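Local coordinates for resiniferatoxin-binding, phosphotriesterase-related protein (Rhodobacter sphaeroides 2.4.1, PDB 3K2G) that probably hydrolyses phosphoric esters, as a binuclear zinc TIM-barrel member of the phosphotriesterase family, and is named for resiniferatoxin binding, at residues R219-V224 / A250-R255. Sequence-based numbering, arbitrary orientation.
Sequences RVLDLV and ATLAQR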
loop_
_atom_site.group_PDB
_atom_site.type_symbol
_atom_site.label_atom_id
_atom_site.label_comp_id
_atom_site.label_asym_id
_atom_site.label_seq_id
_atom_site.Cartn_x
_atom_site.Cartn_y
_atom_site.Cartn_z
ATOM N N ARG B 219 -20.589 -6.688 13.758
ATOM C CA ARG B 219 -21.914 -7.264 13.973
ATOM C C ARG B 219 -21.994 -7.768 15.416
ATOM O O ARG B 219 -23.046 -7.693 16.059
ATOM C CB ARG B 219 -22.172 -8.426 13.005
ATOM C CG ARG B 219 -23.492 -9.143 13.272
ATOM C CD ARG B 219 -23.736 -10.322 12.336
ATOM N NE ARG B 219 -24.962 -11.037 12.691
ATOM C CZ ARG B 219 -25.366 -12.171 12.124
ATOM N NH1 ARG B 219 -24.641 -12.732 11.165
ATOM N NH2 ARG B 219 -26.495 -12.747 12.521
ATOM N N VAL B 220 -20.873 -8.286 15.915
ATOM C CA VAL B 220 -20.796 -8.788 17.287
ATOM C C VAL B 220 -21.011 -7.634 18.255
ATOM O O VAL B 220 -21.809 -7.745 19.183
ATOM C CB VAL B 220 -19.412 -9.442 17.602
ATOM C CG1 VAL B 220 -19.177 -9.493 19.112
ATOM C CG2 VAL B 220 -19.358 -10.857 17.039
ATOM N N LEU B 221 -20.300 -6.528 18.037
ATOM C CA LEU B 221 -20.438 -5.366 18.913
ATOM C C LEU B 221 -21.831 -4.751 18.813
ATOM O O LEU B 221 -22.357 -4.233 19.801
ATOM C CB LEU B 221 -19.374 -4.311 18.594
ATOM C CG LEU B 221 -17.927 -4.704 18.914
ATOM C CD1 LEU B 221 -17.004 -3.505 18.678
ATOM C CD2 LEU B 221 -17.814 -5.181 20.365
ATOM N N ASP B 222 -22.424 -4.804 17.623
ATOM C CA ASP B 222 -23.770 -4.265 17.432
ATOM C C ASP B 222 -24.731 -5.011 18.358
ATOM O O ASP B 222 -25.607 -4.408 18.981
ATOM C CB ASP B 222 -24.239 -4.448 15.979
ATOM C CG ASP B 222 -23.640 -3.420 15.023
ATOM O OD1 ASP B 222 -22.877 -2.538 15.467
ATOM O OD2 ASP B 222 -23.943 -3.502 13.815
ATOM N N LEU B 223 -24.559 -6.326 18.445
ATOM C CA LEU B 223 -25.419 -7.152 19.286
ATOM C C LEU B 223 -25.159 -6.891 20.771
ATOM O O LEU B 223 -26.095 -6.732 21.563
ATOM C CB LEU B 223 -25.206 -8.629 18.950
ATOM C CG LEU B 223 -26.031 -9.639 19.749
ATOM C CD1 LEU B 223 -26.153 -10.938 18.968
ATOM C CD2 LEU B 223 -25.372 -9.880 21.104
ATOM N N VAL B 224 -23.891 -6.854 21.155
ATOM C CA VAL B 224 -23.556 -6.589 22.543
ATOM C C VAL B 224 -24.106 -5.216 22.941
ATOM O O VAL B 224 -24.568 -5.013 24.062
ATOM C CB VAL B 224 -22.035 -6.625 22.751
ATOM C CG1 VAL B 224 -21.672 -6.044 24.095
ATOM C CG2 VAL B 224 -21.547 -8.056 22.657
ATOM N N ALA B 250 -9.067 -0.553 13.691
ATOM C CA ALA B 250 -9.142 0.752 14.340
ATOM C C ALA B 250 -10.576 1.165 14.656
ATOM O O ALA B 250 -10.846 1.723 15.720
ATOM C CB ALA B 250 -8.464 1.822 13.460
ATOM N N THR B 251 -11.502 0.886 13.744
ATOM C CA THR B 251 -12.889 1.268 13.974
ATOM C C THR B 251 -13.516 0.478 15.116
ATOM O O THR B 251 -14.438 0.956 15.784
ATOM C CB THR B 251 -13.732 1.114 12.694
ATOM O OG1 THR B 251 -13.580 -0.207 12.168
ATOM C CG2 THR B 251 -13.291 2.142 11.656
ATOM N N LEU B 252 -13.010 -0.734 15.341
ATOM C CA LEU B 252 -13.494 -1.569 16.430
ATOM C C LEU B 252 -12.958 -0.985 17.721
ATOM O O LEU B 252 -13.678 -0.901 18.716
ATOM C CB LEU B 252 -12.992 -3.003 16.273
ATOM C CG LEU B 252 -13.635 -3.765 15.116
ATOM C CD1 LEU B 252 -12.832 -5.038 14.839
ATOM C CD2 LEU B 252 -15.085 -4.088 15.465
ATOM N N ALA B 253 -11.694 -0.571 17.697
ATOM C CA ALA B 253 -11.071 0.012 18.874
ATOM C C ALA B 253 -11.793 1.303 19.247
ATOM O O ALA B 253 -12.042 1.564 20.424
ATOM C CB ALA B 253 -9.595 0.291 18.607
ATOM N N GLN B 254 -12.129 2.097 18.229
ATOM C CA GLN B 254 -12.813 3.368 18.422
ATOM C C GLN B 254 -14.170 3.176 19.108
ATOM O O GLN B 254 -14.600 4.022 19.898
ATOM C CB GLN B 254 -13.004 4.073 17.078
ATOM C CG GLN B 254 -13.735 5.408 17.188
ATOM C CD GLN B 254 -12.976 6.416 18.028
ATOM O OE1 GLN B 254 -11.857 6.786 17.696
ATOM N NE2 GLN B 254 -13.584 6.864 19.122
ATOM N N ARG B 255 -14.847 2.070 18.808
ATOM C CA ARG B 255 -16.132 1.807 19.441
ATOM C C ARG B 255 -15.918 1.533 20.924
ATOM O O ARG B 255 -16.857 1.606 21.711
ATOM C CB ARG B 255 -16.852 0.631 18.767
ATOM C CG ARG B 255 -17.346 0.958 17.365
ATOM C CD ARG B 255 -18.151 -0.182 16.744
ATOM N NE ARG B 255 -19.483 -0.321 17.333
ATOM C CZ ARG B 255 -20.407 -1.177 16.902
ATOM N NH1 ARG B 255 -20.152 -1.975 15.876
ATOM N NH2 ARG B 255 -21.592 -1.230 17.492
#
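Arg255 turns CG away from its own carbonyl carbon (chi1 -70°) and bends once, at chi3 (73°), which carries its guanidinium across to Asp222 and lays it against Leu221. The two partners belong to adjacent outer helices of the TIM barrel, 217-226 and 246-255, separated in the chain by strand 234-236. The short segments run nearly parallel, 14° between their directions, and their axes stay 11.4 Å apart, so long side chains rather than backbones bridge the gap. Asp222 offers a single oxygen, OD1, to both end nitrogens of the arginine. The salt bridge measures 2.7 Å from Asp222 OD1 to Arg255 NH2 and 2.8 Å from Asp222 OD1 to Arg255 NH1. NH2 lies nearly in line with the C-O bond of OD1, whereas NH1 comes from above the carboxylate plane; with one acceptor shared, both bonds are bent. Further acceptors hold the same guanidinium: NH1 bonds to the backbone O of His218, and NH2 pairs with Glu225. The two acidic partners, Asp222 and Glu225, probably balance its charge. Beneath the ion pair the contact is apolar. Leu221 points at the neighbouring helix and passes the arginine in the opposite direction, its CD1 4.0 Å from Arg255 CD. On the barrel side the same methyl meets Leu252 CD2 at 3.8 Å, and both leucines also rest on Leu236 of strand 234-236, joining the helix pair to the barrel wall. Arg255 also packs against Gln254 of a second subunit, and Gln254 against Arg255 of that subunit. Over the centre of one guanidinium face sits Leu221 CB, 3.7 Å from Arg255 CZ.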